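Local structure of malonyl CoA-acyl carrier protein transacylase (Bartonella henselae, 3QAT) at residues Val30-Val35 and Ser73-Arg78; Arg78-Leu83 and Glu310-Val315; Thr277-Gly282 and Leu301-Ala306. The protein probably catalyses transfer of the malonyl group from malonyl-CoA to acyl carrier protein, supplying fatty acid biosynthesis with its extender unit. One frame throughout, in Å; residues are numbered along the deposited sequence.

Contact 1: residues Val30-Val35 and Ser73-Arg78; sequences VAARMV and SMAVIR
Ala32 and Ala75 meet methyl to methyl where two helices of the acyl transferase domain, 30-43 and 62-82, pack nearly antiparallel. Their short segments run at 148°, with axes 7.9 Å apart at closest. Small residues make this closeness possible: the CA atoms of Ala32 and Ala75 are 4.2 Å apart, and their CB atoms 3.8 Å.

Other van der Waals contacts flank it. Ala31 CB rests against the carbonyl group of Arg78, 3.9 Å from its O. Val35 splits its two methyls between neighbouring turns of helix 62-82. With CG1 anti to the backbone N (chi1 165°), that branch approaches Ala75 N and Met74 CB, the Val35 and Met74 side chains crossing at about a right angle, while CG2 lies 3.6 Å from Arg78 CG. Leu25 of helix 23-28 touches both Ala32 and Ala75.

Water mediates the polar part. Arg78, bent at chi2, brings NH1 obliquely to 3.9 Å from Val35 CG2, and NH1 donates to two waters. One sits at the guanidinium edge, in plane, and donates to Ala31 O at 2.8 Å; the other gives a weak bond to Met34 O. The first bridge is completed by Arg78 NH1, 3.1 Å from its water.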
ATOM      1  N   VAL A  30     -22.326   3.165 -11.911  1.00 13.91           N
ATOM      2  CA  VAL A  30     -22.310   1.724 -12.182  1.00 12.83           C
ATOM      3  C   VAL A  30     -20.864   1.197 -12.326  1.00 12.00           C
ATOM      4  O   VAL A  30     -20.599   0.052 -11.971  1.00 11.45           O
ATOM      5  CB  VAL A  30     -23.226   1.350 -13.406  1.00 13.52           C
ATOM      6  CG1 VAL A  30     -22.560   1.734 -14.747  1.00 13.91           C
ATOM      7  CG2 VAL A  30     -23.616  -0.145 -13.375  1.00 12.57           C
ATOM      8  N   ALA A  31     -19.940   2.035 -12.805  1.00 11.51           N
ATOM      9  CA  ALA A  31     -18.565   1.592 -12.986  1.00 11.80           C
ATOM     10  C   ALA A  31     -17.990   1.219 -11.622  1.00 11.27           C
ATOM     11  O   ALA A  31     -17.223   0.268 -11.518  1.00 11.79           O
ATOM     12  CB  ALA A  31     -17.709   2.681 -13.637  1.00 11.65           C
ATOM     13  N   ALA A  32     -18.354   1.976 -10.587  1.00 11.52           N
ATOM     14  CA  ALA A  32     -17.842   1.658  -9.237  1.00  9.67           C
ATOM     15  C   ALA A  32     -18.545   0.438  -8.666  1.00 10.94           C
ATOM     16  O   ALA A  32     -17.893  -0.466  -8.113  1.00  9.83           O
ATOM     17  CB  ALA A  32     -18.010   2.881  -8.302  1.00 10.33           C
ATOM     18  N   ARG A  33     -19.870   0.398  -8.831  1.00 10.98           N
ATOM     19  CA  ARG A  33     -20.681  -0.722  -8.329  1.00 11.56           C
ATOM     20  C   ARG A  33     -20.173  -2.060  -8.882  1.00 11.14           C
ATOM     21  O   ARG A  33     -20.027  -3.051  -8.130  1.00 10.88           O
ATOM     22  CB  ARG A  33     -22.161  -0.503  -8.708  1.00 12.94           C
ATOM     23  CG  ARG A  33     -23.155  -1.509  -8.139  1.00 15.84           C
ATOM     24  CD  ARG A  33     -24.611  -1.110  -8.573  1.00 21.64           C
ATOM     25  NE  ARG A  33     -24.730   0.353  -8.499  1.00 25.82           N
ATOM     26  CZ  ARG A  33     -25.202   1.168  -9.452  1.00 27.26           C
ATOM     27  NH1 ARG A  33     -25.728   0.698 -10.595  1.00 26.41           N
ATOM     28  NH2 ARG A  33     -25.189   2.479  -9.229  1.00 26.73           N
ATOM     29  N   MET A  34     -19.853  -2.085 -10.175  1.00 11.16           N
ATOM     30  CA  MET A  34     -19.403  -3.335 -10.804  1.00 10.46           C
ATOM     31  C   MET A  34     -18.051  -3.818 -10.296  1.00  9.52           C
ATOM     32  O   MET A  34     -17.820  -5.005 -10.255  1.00  9.33           O
ATOM     33  CB  MET A  34     -19.376  -3.188 -12.329  1.00 11.24           C
ATOM     34  CG  MET A  34     -20.762  -3.103 -12.904  1.00 12.61           C
ATOM     35  SD  MET A  34     -20.820  -2.991 -14.712  1.00 15.10           S
ATOM     36  CE  MET A  34     -19.805  -1.561 -15.041  1.00 13.12           C
ATOM     37  N   VAL A  35     -17.165  -2.905  -9.918  1.00  9.52           N
ATOM     38  CA  VAL A  35     -15.883  -3.339  -9.319  1.00  8.05           C
ATOM     39  C   VAL A  35     -16.134  -4.135  -8.037  1.00  7.92           C
ATOM     40  O   VAL A  35     -15.592  -5.244  -7.877  1.00  8.37           O
ATOM     41  CB  VAL A  35     -14.950  -2.129  -9.053  1.00  7.95           C
ATOM     42  CG1 VAL A  35     -13.780  -2.509  -8.106  1.00  9.41           C
ATOM     43  CG2 VAL A  35     -14.434  -1.586 -10.377  1.00  9.13           C
ATOM     44  N   SER A  73      -9.900   1.576  -4.646  1.00  6.63           N
ATOM     45  CA  SER A  73      -9.023   2.237  -5.611  1.00  6.72           C
ATOM     46  C   SER A  73      -9.455   1.966  -7.054  1.00  7.08           C
ATOM     47  O   SER A  73      -9.534   2.887  -7.884  1.00  7.14           O
ATOM     48  CB  SER A  73      -7.558   1.821  -5.426  1.00  6.88           C
ATOM     49  OG  SER A  73      -6.987   2.396  -4.267  1.00  6.56           O
ATOM     50  N   MET A  74      -9.744   0.703  -7.337  1.00  7.10           N
ATOM     51  CA  MET A  74     -10.145   0.337  -8.723  1.00  8.11           C
ATOM     52  C   MET A  74     -11.521   0.890  -9.097  1.00  8.39           C
ATOM     53  O   MET A  74     -11.749   1.229 -10.256  1.00  8.95           O
ATOM     54  CB  MET A  74     -10.072  -1.180  -8.930  1.00  8.44           C
ATOM     55  CG  MET A  74      -8.627  -1.669  -9.099  1.00 10.49           C
ATOM     56  SD  MET A  74      -7.695  -0.830 -10.429  1.00 11.03           S
ATOM     57  CE  MET A  74      -8.752  -1.124 -11.852  1.00 12.90           C
ATOM     58  N   ALA A  75     -12.428   1.029  -8.121  1.00  8.14           N
ATOM     59  CA  ALA A  75     -13.716   1.702  -8.407  1.00  9.35           C
ATOM     60  C   ALA A  75     -13.446   3.151  -8.861  1.00  9.69           C
ATOM     61  O   ALA A  75     -14.011   3.611  -9.864  1.00  9.62           O
ATOM     62  CB  ALA A  75     -14.622   1.704  -7.168  1.00  8.77           C
ATOM     63  N   VAL A  76     -12.582   3.863  -8.145  1.00  9.27           N
ATOM     64  CA  VAL A  76     -12.201   5.220  -8.573  1.00  9.50           C
ATOM     65  C   VAL A  76     -11.588   5.214  -9.985  1.00 10.13           C
ATOM     66  O   VAL A  76     -11.992   6.035 -10.838  1.00 10.39           O
ATOM     67  CB  VAL A  76     -11.251   5.884  -7.572  1.00  9.09           C
ATOM     68  CG1 VAL A  76     -10.716   7.226  -8.138  1.00  8.89           C
ATOM     69  CG2 VAL A  76     -11.965   6.105  -6.253  1.00  9.92           C
ATOM     70  N   ILE A  77     -10.654   4.294 -10.254  1.00  9.50           N
ATOM     71  CA  ILE A  77     -10.028   4.219 -11.585  1.00 10.06           C
ATOM     72  C   ILE A  77     -11.088   4.006 -12.671  1.00 10.72           C
ATOM     73  O   ILE A  77     -11.063   4.672 -13.727  1.00 11.12           O
ATOM     74  CB  ILE A  77      -8.927   3.116 -11.672  1.00  9.65           C
ATOM     75  CG1 ILE A  77      -7.710   3.453 -10.775  1.00 10.02           C
ATOM     76  CG2 ILE A  77      -8.497   2.858 -13.162  1.00 11.57           C
ATOM     77  CD1 ILE A  77      -6.858   4.697 -11.238  1.00 11.72           C
ATOM     78  N   ARG A  78     -12.005   3.065 -12.430  1.00 10.39           N
ATOM     79  CA  ARG A  78     -12.986   2.753 -13.471  1.00 11.39           C
ATOM     80  C   ARG A  78     -13.930   3.906 -13.736  1.00 12.57           C
ATOM     81  O   ARG A  78     -14.292   4.149 -14.900  1.00 13.20           O
ATOM     82  CB  ARG A  78     -13.780   1.492 -13.143  1.00 12.07           C
ATOM     83  CG  ARG A  78     -12.917   0.277 -13.124  1.00 14.02           C
ATOM     84  CD  ARG A  78     -12.765  -0.291 -14.505  1.00 17.36           C
ATOM     85  NE  ARG A  78     -12.012  -1.546 -14.455  1.00 15.49           N
ATOM     86  CZ  ARG A  78     -12.558  -2.747 -14.218  1.00 18.84           C
ATOM     87  NH1 ARG A  78     -13.852  -2.883 -13.960  1.00 20.18           N
ATOM     88  NH2 ARG A  78     -11.794  -3.812 -14.220  1.00 16.32           N
TER
HETATM   89  O   HOH W   1     -16.208  -0.949 -13.780  1.00  8.48           O
HETATM   90  O   HOH W   2     -15.704  -5.040 -12.583  1.00 11.25           O

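Contact 2: residues Arg78-Leu83 and Glu310-Val315; sequences RVMEQL and EAALRV
Met80 and Leu313 both place CG anti to their own carbonyl carbon (chi1 -65° and -68°), but Leu313 points directly across, while Met80 leaves to one side and depends on its long chain to come in. The thioether of Met80 stays extended through chi2 and turns only at chi3 (80°), which swings its terminal methyl towards helix 306-316. There CE lies 3.9 Å from Ala312 CB and 4.1 Å from Leu313 CD2, so a single methyl touches two consecutive residues of the partner helix.

Leu313 divides its branches between two residues of segment 78-83. CD2 takes the Met80 side, where it also comes within 4.1 Å of Met80 O. CD1 goes to Leu83, 3.7 Å from its CB, and the two leucine side chains cross at about a right angle. Leu83 is the first residue to depart from helical backbone angles after helix 62-82, so its contact lies at the end of that helix.

At the more exposed margin, Glu310 begins by pointing away, but the bend at chi2 brings its carboxylate back across Leu83, the side chains again nearly perpendicular. The OE2 to Leu83 CD1 distance of 3.7 Å is a van der Waals contact between a carboxylate oxygen and a methyl. Met80 and Leu83 also touch Ile309, one turn before Leu313, while Leu85 meets both Met80 and Leu313.

The apolar character of these contacts, and the burial of Met80, Ala312 and Leu313, mark a helix-helix packing interface within the acyl transferase fold, where the C-terminal helix closes against the end of helix 62-82.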
ATOM      1  N   ARG A  78     -12.005   3.065 -12.430  1.00 10.39           N
ATOM      2  CA  ARG A  78     -12.986   2.753 -13.471  1.00 11.39           C
ATOM      3  C   ARG A  78     -13.930   3.906 -13.736  1.00 12.57           C
ATOM      4  O   ARG A  78     -14.292   4.149 -14.900  1.00 13.20           O
ATOM      5  CB  ARG A  78     -13.780   1.492 -13.143  1.00 12.07           C
ATOM      6  CG  ARG A  78     -12.917   0.277 -13.124  1.00 14.02           C
ATOM      7  CD  ARG A  78     -12.765  -0.291 -14.505  1.00 17.36           C
ATOM      8  NE  ARG A  78     -12.012  -1.546 -14.455  1.00 15.49           N
ATOM      9  CZ  ARG A  78     -12.558  -2.747 -14.218  1.00 18.84           C
ATOM     10  NH1 ARG A  78     -13.852  -2.883 -13.960  1.00 20.18           N
ATOM     11  NH2 ARG A  78     -11.794  -3.812 -14.220  1.00 16.32           N
ATOM     12  N   VAL A  79     -14.343   4.606 -12.678  1.00 11.88           N
ATOM     13  CA  VAL A  79     -15.146   5.830 -12.869  1.00 13.27           C
ATOM     14  C   VAL A  79     -14.376   6.881 -13.682  1.00 13.62           C
ATOM     15  O   VAL A  79     -14.914   7.435 -14.647  1.00 14.10           O
ATOM     16  CB  VAL A  79     -15.651   6.420 -11.517  1.00 12.74           C
ATOM     17  CG1 VAL A  79     -16.338   7.797 -11.729  1.00 14.73           C
ATOM     18  CG2 VAL A  79     -16.608   5.460 -10.836  1.00 12.16           C
ATOM     19  N   MET A  80     -13.108   7.135 -13.325  1.00 13.43           N
ATOM     20  CA  MET A  80     -12.279   8.071 -14.085  1.00 14.05           C
ATOM     21  C   MET A  80     -12.162   7.672 -15.558  1.00 14.35           C
ATOM     22  O   MET A  80     -12.287   8.520 -16.463  1.00 15.07           O
ATOM     23  CB  MET A  80     -10.876   8.198 -13.476  1.00 14.30           C
ATOM     24  CG  MET A  80     -10.891   8.819 -12.082  1.00 13.67           C
ATOM     25  SD  MET A  80      -9.207   8.999 -11.414  1.00 15.80           S
ATOM     26  CE  MET A  80      -8.605  10.477 -12.224  1.00 17.75           C
ATOM     27  N   GLU A  81     -11.916   6.389 -15.813  1.00 13.39           N
ATOM     28  CA  GLU A  81     -11.844   5.901 -17.185  1.00 14.52           C
ATOM     29  C   GLU A  81     -13.153   6.093 -17.951  1.00 15.78           C
ATOM     30  O   GLU A  81     -13.115   6.494 -19.123  1.00 16.26           O
ATOM     31  CB  GLU A  81     -11.364   4.454 -17.228  1.00 13.50           C
ATOM     32  CG  GLU A  81      -9.918   4.340 -16.757  1.00 14.24           C
ATOM     33  CD  GLU A  81      -9.462   2.907 -16.666  1.00 15.84           C
ATOM     34  OE1 GLU A  81     -10.293   2.010 -16.373  1.00 16.57           O
ATOM     35  OE2 GLU A  81      -8.247   2.692 -16.867  1.00 19.16           O
ATOM     36  N   GLN A  82     -14.305   5.858 -17.315  1.00 16.10           N
ATOM     37  CA  GLN A  82     -15.584   6.077 -18.026  1.00 18.12           C
ATOM     38  C   GLN A  82     -15.749   7.550 -18.401  1.00 18.44           C
ATOM     39  O   GLN A  82     -16.328   7.888 -19.452  1.00 19.36           O
ATOM     40  CB  GLN A  82     -16.799   5.603 -17.210  1.00 18.05           C
ATOM     41  CG  GLN A  82     -18.093   5.776 -18.001  1.00 22.18           C
ATOM     42  CD  GLN A  82     -19.255   4.894 -17.553  1.00 26.77           C
ATOM     43  OE1 GLN A  82     -19.114   4.014 -16.698  1.00 27.47           O
ATOM     44  NE2 GLN A  82     -20.427   5.134 -18.153  1.00 27.77           N
ATOM     45  N   LEU A  83     -15.224   8.415 -17.539  1.00 18.51           N
ATOM     46  CA  LEU A  83     -15.274   9.865 -17.750  1.00 19.55           C
ATOM     47  C   LEU A  83     -14.152  10.407 -18.645  1.00 20.17           C
ATOM     48  O   LEU A  83     -14.003  11.629 -18.778  1.00 21.75           O
ATOM     49  CB  LEU A  83     -15.338  10.604 -16.406  1.00 18.70           C
ATOM     50  CG  LEU A  83     -16.611  10.307 -15.604  1.00 19.97           C
ATOM     51  CD1 LEU A  83     -16.548  10.938 -14.204  1.00 20.28           C
ATOM     52  CD2 LEU A  83     -17.896  10.718 -16.341  1.00 23.00           C
ATOM     53  N   GLU A 310     -13.800  14.634 -10.480  1.00 16.59           N
ATOM     54  CA  GLU A 310     -13.951  15.749 -11.431  1.00 18.61           C
ATOM     55  C   GLU A 310     -12.730  16.680 -11.414  1.00 18.28           C
ATOM     56  O   GLU A 310     -12.214  17.032 -12.480  1.00 18.78           O
ATOM     57  CB  GLU A 310     -15.265  16.528 -11.197  1.00 19.49           C
ATOM     58  CG  GLU A 310     -16.554  15.738 -11.469  1.00 25.06           C
ATOM     59  CD  GLU A 310     -16.728  15.322 -12.927  1.00 31.59           C
ATOM     60  OE1 GLU A 310     -16.090  15.920 -13.825  1.00 35.60           O
ATOM     61  OE2 GLU A 310     -17.527  14.395 -13.180  1.00 35.34           O
ATOM     62  N   ALA A 311     -12.244  17.027 -10.214  1.00 18.08           N
ATOM     63  CA  ALA A 311     -11.094  17.915 -10.061  1.00 17.99           C
ATOM     64  C   ALA A 311      -9.832  17.291 -10.651  1.00 18.41           C
ATOM     65  O   ALA A 311      -9.066  17.966 -11.349  1.00 18.79           O
ATOM     66  CB  ALA A 311     -10.890  18.284  -8.585  1.00 17.85           C
ATOM     67  N   ALA A 312      -9.627  15.989 -10.399  1.00 16.72           N
ATOM     68  CA  ALA A 312      -8.451  15.298 -10.917  1.00 16.70           C
ATOM     69  C   ALA A 312      -8.475  15.266 -12.454  1.00 17.05           C
ATOM     70  O   ALA A 312      -7.442  15.481 -13.105  1.00 16.73           O
ATOM     71  CB  ALA A 312      -8.369  13.859 -10.335  1.00 15.54           C
ATOM     72  N   LEU A 313      -9.650  15.031 -13.032  1.00 17.63           N
ATOM     73  CA  LEU A 313      -9.767  14.992 -14.488  1.00 18.92           C
ATOM     74  C   LEU A 313      -9.423  16.358 -15.118  1.00 20.23           C
ATOM     75  O   LEU A 313      -8.788  16.412 -16.170  1.00 21.68           O
ATOM     76  CB  LEU A 313     -11.169  14.547 -14.904  1.00 19.15           C
ATOM     77  CG  LEU A 313     -11.492  13.093 -14.564  1.00 19.32           C
ATOM     78  CD1 LEU A 313     -12.975  12.817 -14.700  1.00 22.25           C
ATOM     79  CD2 LEU A 313     -10.671  12.105 -15.421  1.00 21.58           C
ATOM     80  N   ARG A 314      -9.809  17.437 -14.445  1.00 21.23           N
ATOM     81  CA  ARG A 314      -9.448  18.795 -14.882  1.00 23.25           C
ATOM     82  C   ARG A 314      -7.935  19.062 -14.798  1.00 23.55           C
ATOM     83  O   ARG A 314      -7.344  19.637 -15.720  1.00 25.04           O
ATOM     84  CB  ARG A 314     -10.222  19.824 -14.059  1.00 23.58           C
ATOM     85  CG  ARG A 314     -11.744  19.723 -14.247  1.00 27.58           C
ATOM     86  CD  ARG A 314     -12.511  20.922 -13.665  1.00 31.02           C
ATOM     87  NE  ARG A 314     -11.986  21.388 -12.377  1.00 31.34           N
ATOM     88  CZ  ARG A 314     -12.493  21.091 -11.176  1.00 30.74           C
ATOM     89  NH1 ARG A 314     -13.577  20.319 -11.057  1.00 26.63           N
ATOM     90  NH2 ARG A 314     -11.904  21.586 -10.079  1.00 31.69           N
ATOM     91  N   VAL A 315      -7.313  18.652 -13.691  1.00 22.77           N
ATOM     92  CA  VAL A 315      -5.879  18.837 -13.510  1.00 23.26           C
ATOM     93  C   VAL A 315      -5.095  18.047 -14.579  1.00 23.49           C
ATOM     94  O   VAL A 315      -4.082  18.531 -15.100  1.00 23.84           O
ATOM     95  CB  VAL A 315      -5.460  18.434 -12.056  1.00 22.38           C
ATOM     96  CG1 VAL A 315      -3.945  18.371 -11.888  1.00 24.04           C
ATOM     97  CG2 VAL A 315      -6.072  19.402 -11.044  1.00 23.35           C
TER

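Contact 3: residues Thr277-Gly282 and Leu301-Ala306; sequences TLFEIG and LTVGTA
Leu278 O accepts from Leu301 N at 3.0 Å, the first of four backbone hydrogen bonds joining these parallel strands. Glu280 uses both N and O: N donates to Leu301 O, nearly along the C=O axis, and O accepts from Val303 N at 2.7 Å. Gly282 N closes the series on Val303 O, straight at hydrogen (172°). Phe279 CA makes a CA-H...O contact with Leu301 O at 3.3 Å.

Strand 6-11 takes the other edge of strand 275-281: Phe279 bonds backbone to backbone with Ala8 and Thr10, and Thr10 OG1 reaches Phe279 O. Ile281 O accepts from Ser73 OG of helix 62-82. The Glu280 carboxylate is held by helix 286-294, OE1 by Thr288 OG1 and OE2 by Leu287 N. Thr302 OG1 hydrogen-bonds Glu308 OE2, Gly304 N bonds Glu308 OE1, and Thr305 OG1 caps Glu308 N at the helix start.

Phe279, Ile281, Leu301 and Val303 share the sheet face away from Glu280 and Thr302, Val303 CG2 meeting Phe279 CD1 at 3.6 Å.

Strands 275-281 and 299-303 with helix 286-294 form a beta-alpha-beta unit; the bonding implies that buried Glu280, with both carboxylate oxygens hydrogen-bonded, ties its strand to the start of that crossover helix.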
ATOM      1  N   THR A 277       2.453  16.633  -9.573  1.00 18.38           N
ATOM      2  CA  THR A 277       1.159  16.405  -8.946  1.00 16.94           C
ATOM      3  C   THR A 277       1.051  14.929  -8.579  1.00 15.10           C
ATOM      4  O   THR A 277       1.188  14.075  -9.439  1.00 14.51           O
ATOM      5  CB  THR A 277      -0.030  16.796  -9.862  1.00 17.80           C
ATOM      6  OG1 THR A 277       0.098  18.169 -10.251  1.00 19.70           O
ATOM      7  CG2 THR A 277      -1.353  16.648  -9.122  1.00 18.45           C
ATOM      8  N   LEU A 278       0.805  14.658  -7.303  1.00 14.29           N
ATOM      9  CA  LEU A 278       0.658  13.279  -6.831  1.00 14.00           C
ATOM     10  C   LEU A 278      -0.780  13.062  -6.423  1.00 13.46           C
ATOM     11  O   LEU A 278      -1.253  13.723  -5.489  1.00 13.83           O
ATOM     12  CB  LEU A 278       1.535  13.058  -5.594  1.00 14.12           C
ATOM     13  CG  LEU A 278       3.049  13.139  -5.745  1.00 18.04           C
ATOM     14  CD1 LEU A 278       3.657  13.289  -4.352  1.00 21.94           C
ATOM     15  CD2 LEU A 278       3.584  11.887  -6.396  1.00 20.38           C
ATOM     16  N   PHE A 279      -1.456  12.133  -7.093  1.00 11.84           N
ATOM     17  CA  PHE A 279      -2.839  11.815  -6.777  1.00 10.90           C
ATOM     18  C   PHE A 279      -2.837  10.559  -5.897  1.00 10.43           C
ATOM     19  O   PHE A 279      -2.059   9.650  -6.150  1.00 11.23           O
ATOM     20  CB  PHE A 279      -3.631  11.527  -8.051  1.00 10.48           C
ATOM     21  CG  PHE A 279      -3.855  12.726  -8.912  1.00 11.99           C
ATOM     22  CD1 PHE A 279      -4.867  13.627  -8.616  1.00 15.25           C
ATOM     23  CD2 PHE A 279      -3.047  12.940 -10.023  1.00 13.61           C
ATOM     24  CE1 PHE A 279      -5.090  14.741  -9.451  1.00 17.58           C
ATOM     25  CE2 PHE A 279      -3.248  14.034 -10.842  1.00 16.62           C
ATOM     26  CZ  PHE A 279      -4.281  14.923 -10.564  1.00 16.26           C
ATOM     27  N   GLU A 280      -3.663  10.580  -4.859  1.00  8.94           N
ATOM     28  CA  GLU A 280      -3.937   9.404  -4.007  1.00  8.07           C
ATOM     29  C   GLU A 280      -5.308   8.837  -4.417  1.00  8.70           C
ATOM     30  O   GLU A 280      -6.353   9.473  -4.211  1.00  9.52           O
ATOM     31  CB  GLU A 280      -3.939   9.827  -2.525  1.00  7.53           C
ATOM     32  CG  GLU A 280      -4.254   8.653  -1.582  1.00  7.36           C
ATOM     33  CD  GLU A 280      -3.989   8.967  -0.108  1.00  7.16           C
ATOM     34  OE1 GLU A 280      -3.917  10.184   0.255  1.00  8.40           O
ATOM     35  OE2 GLU A 280      -3.797   7.975   0.668  1.00  9.09           O
ATOM     36  N   ILE A 281      -5.286   7.633  -4.982  1.00  7.57           N
ATOM     37  CA  ILE A 281      -6.468   7.060  -5.605  1.00  8.19           C
ATOM     38  C   ILE A 281      -7.121   6.068  -4.662  1.00  7.37           C
ATOM     39  O   ILE A 281      -6.527   5.041  -4.354  1.00  7.92           O
ATOM     40  CB  ILE A 281      -6.071   6.304  -6.908  1.00  7.97           C
ATOM     41  CG1 ILE A 281      -5.309   7.198  -7.904  1.00 10.27           C
ATOM     42  CG2 ILE A 281      -7.327   5.702  -7.575  1.00  9.75           C
ATOM     43  CD1 ILE A 281      -6.098   8.449  -8.359  1.00 13.15           C
ATOM     44  N   GLY A 282      -8.331   6.355  -4.199  1.00  8.48           N
ATOM     45  CA  GLY A 282      -9.063   5.421  -3.327  1.00  8.88           C
ATOM     46  C   GLY A 282      -9.455   5.984  -1.974  1.00  9.32           C
ATOM     47  O   GLY A 282      -9.884   7.122  -1.866  1.00 10.65           O
ATOM     48  N   LEU A 301      -3.061  15.556  -4.034  1.00 13.15           N
ATOM     49  CA  LEU A 301      -4.518  15.606  -4.074  1.00 12.93           C
ATOM     50  C   LEU A 301      -5.104  14.238  -3.842  1.00 11.77           C
ATOM     51  O   LEU A 301      -4.609  13.255  -4.387  1.00 11.95           O
ATOM     52  CB  LEU A 301      -5.019  16.136  -5.435  1.00 14.29           C
ATOM     53  CG  LEU A 301      -4.577  17.561  -5.821  1.00 16.68           C
ATOM     54  CD1 LEU A 301      -5.073  17.881  -7.202  1.00 19.82           C
ATOM     55  CD2 LEU A 301      -5.091  18.579  -4.806  1.00 21.52           C
ATOM     56  N   THR A 302      -6.166  14.196  -3.045  1.00 11.30           N
ATOM     57  CA  THR A 302      -6.914  12.953  -2.827  1.00 10.86           C
ATOM     58  C   THR A 302      -7.974  12.757  -3.928  1.00 10.67           C
ATOM     59  O   THR A 302      -8.602  13.714  -4.391  1.00 11.49           O
ATOM     60  CB  THR A 302      -7.580  12.914  -1.434  1.00 10.64           C
ATOM     61  OG1 THR A 302      -8.265  14.147  -1.164  1.00 12.32           O
ATOM     62  CG2 THR A 302      -6.534  12.690  -0.345  1.00 11.57           C
ATOM     63  N   VAL A 303      -8.196  11.503  -4.316  1.00 10.85           N
ATOM     64  CA  VAL A 303      -9.240  11.154  -5.303  1.00 10.74           C
ATOM     65  C   VAL A 303     -10.100   9.989  -4.798  1.00 10.81           C
ATOM     66  O   VAL A 303      -9.795   8.811  -5.058  1.00 10.03           O
ATOM     67  CB  VAL A 303      -8.632  10.796  -6.679  1.00 10.50           C
ATOM     68  CG1 VAL A 303      -9.701  10.834  -7.738  1.00 11.95           C
ATOM     69  CG2 VAL A 303      -7.499  11.779  -7.054  1.00 11.73           C
ATOM     70  N   GLY A 304     -11.169  10.328  -4.076  1.00 11.47           N
ATOM     71  CA  GLY A 304     -12.057   9.332  -3.471  1.00 12.74           C
ATOM     72  C   GLY A 304     -13.526   9.610  -3.640  1.00 14.53           C
ATOM     73  O   GLY A 304     -14.344   8.710  -3.507  1.00 16.29           O
ATOM     74  N   THR A 305     -13.857  10.852  -3.961  1.00 14.19           N
ATOM     75  CA  THR A 305     -15.259  11.266  -4.147  1.00 14.48           C
ATOM     76  C   THR A 305     -15.496  11.688  -5.594  1.00 14.66           C
ATOM     77  O   THR A 305     -14.542  11.931  -6.364  1.00 14.65           O
ATOM     78  CB  THR A 305     -15.621  12.443  -3.231  1.00 14.08           C
ATOM     79  OG1 THR A 305     -14.857  13.589  -3.622  1.00 14.70           O
ATOM     80  CG2 THR A 305     -15.365  12.127  -1.754  1.00 17.28           C
ATOM     81  N   ALA A 306     -16.767  11.793  -5.959  1.00 14.92           N
ATOM     82  CA  ALA A 306     -17.152  12.266  -7.285  1.00 15.17           C
ATOM     83  C   ALA A 306     -16.545  13.647  -7.597  1.00 15.03           C
ATOM     84  O   ALA A 306     -15.995  13.870  -8.694  1.00 16.08           O
ATOM     85  CB  ALA A 306     -18.685  12.286  -7.429  1.00 16.75           C
TER

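How the contacts relate
Helix 62-82 runs through the whole arrangement: contact 1 uses one side of it, contact 2 its C-terminal end, and Arg78 belongs to both segments. Centre to centre they are about 12 Å apart, and Ala32 CB touches Val79 CG2 at 3.9 Å between them. Contact 3 supplies two strands of the sheet. Its centre is about 14 Å from that of contact 1, where Val76 CG1 lies 3.6 Å from Val303 O, and about 10 Å from that of contact 2, where Ala312 CB meets Phe279 CE1 at 3.5 Å. Strand 299-303 leads into helix 306-316. Contact 3 is nested in the loop closed by contact 2, since 277-306 falls between 83 and 310. The probable nucleophile elbow, around Ser98, follows strand 93-96 at the sheet's other edge.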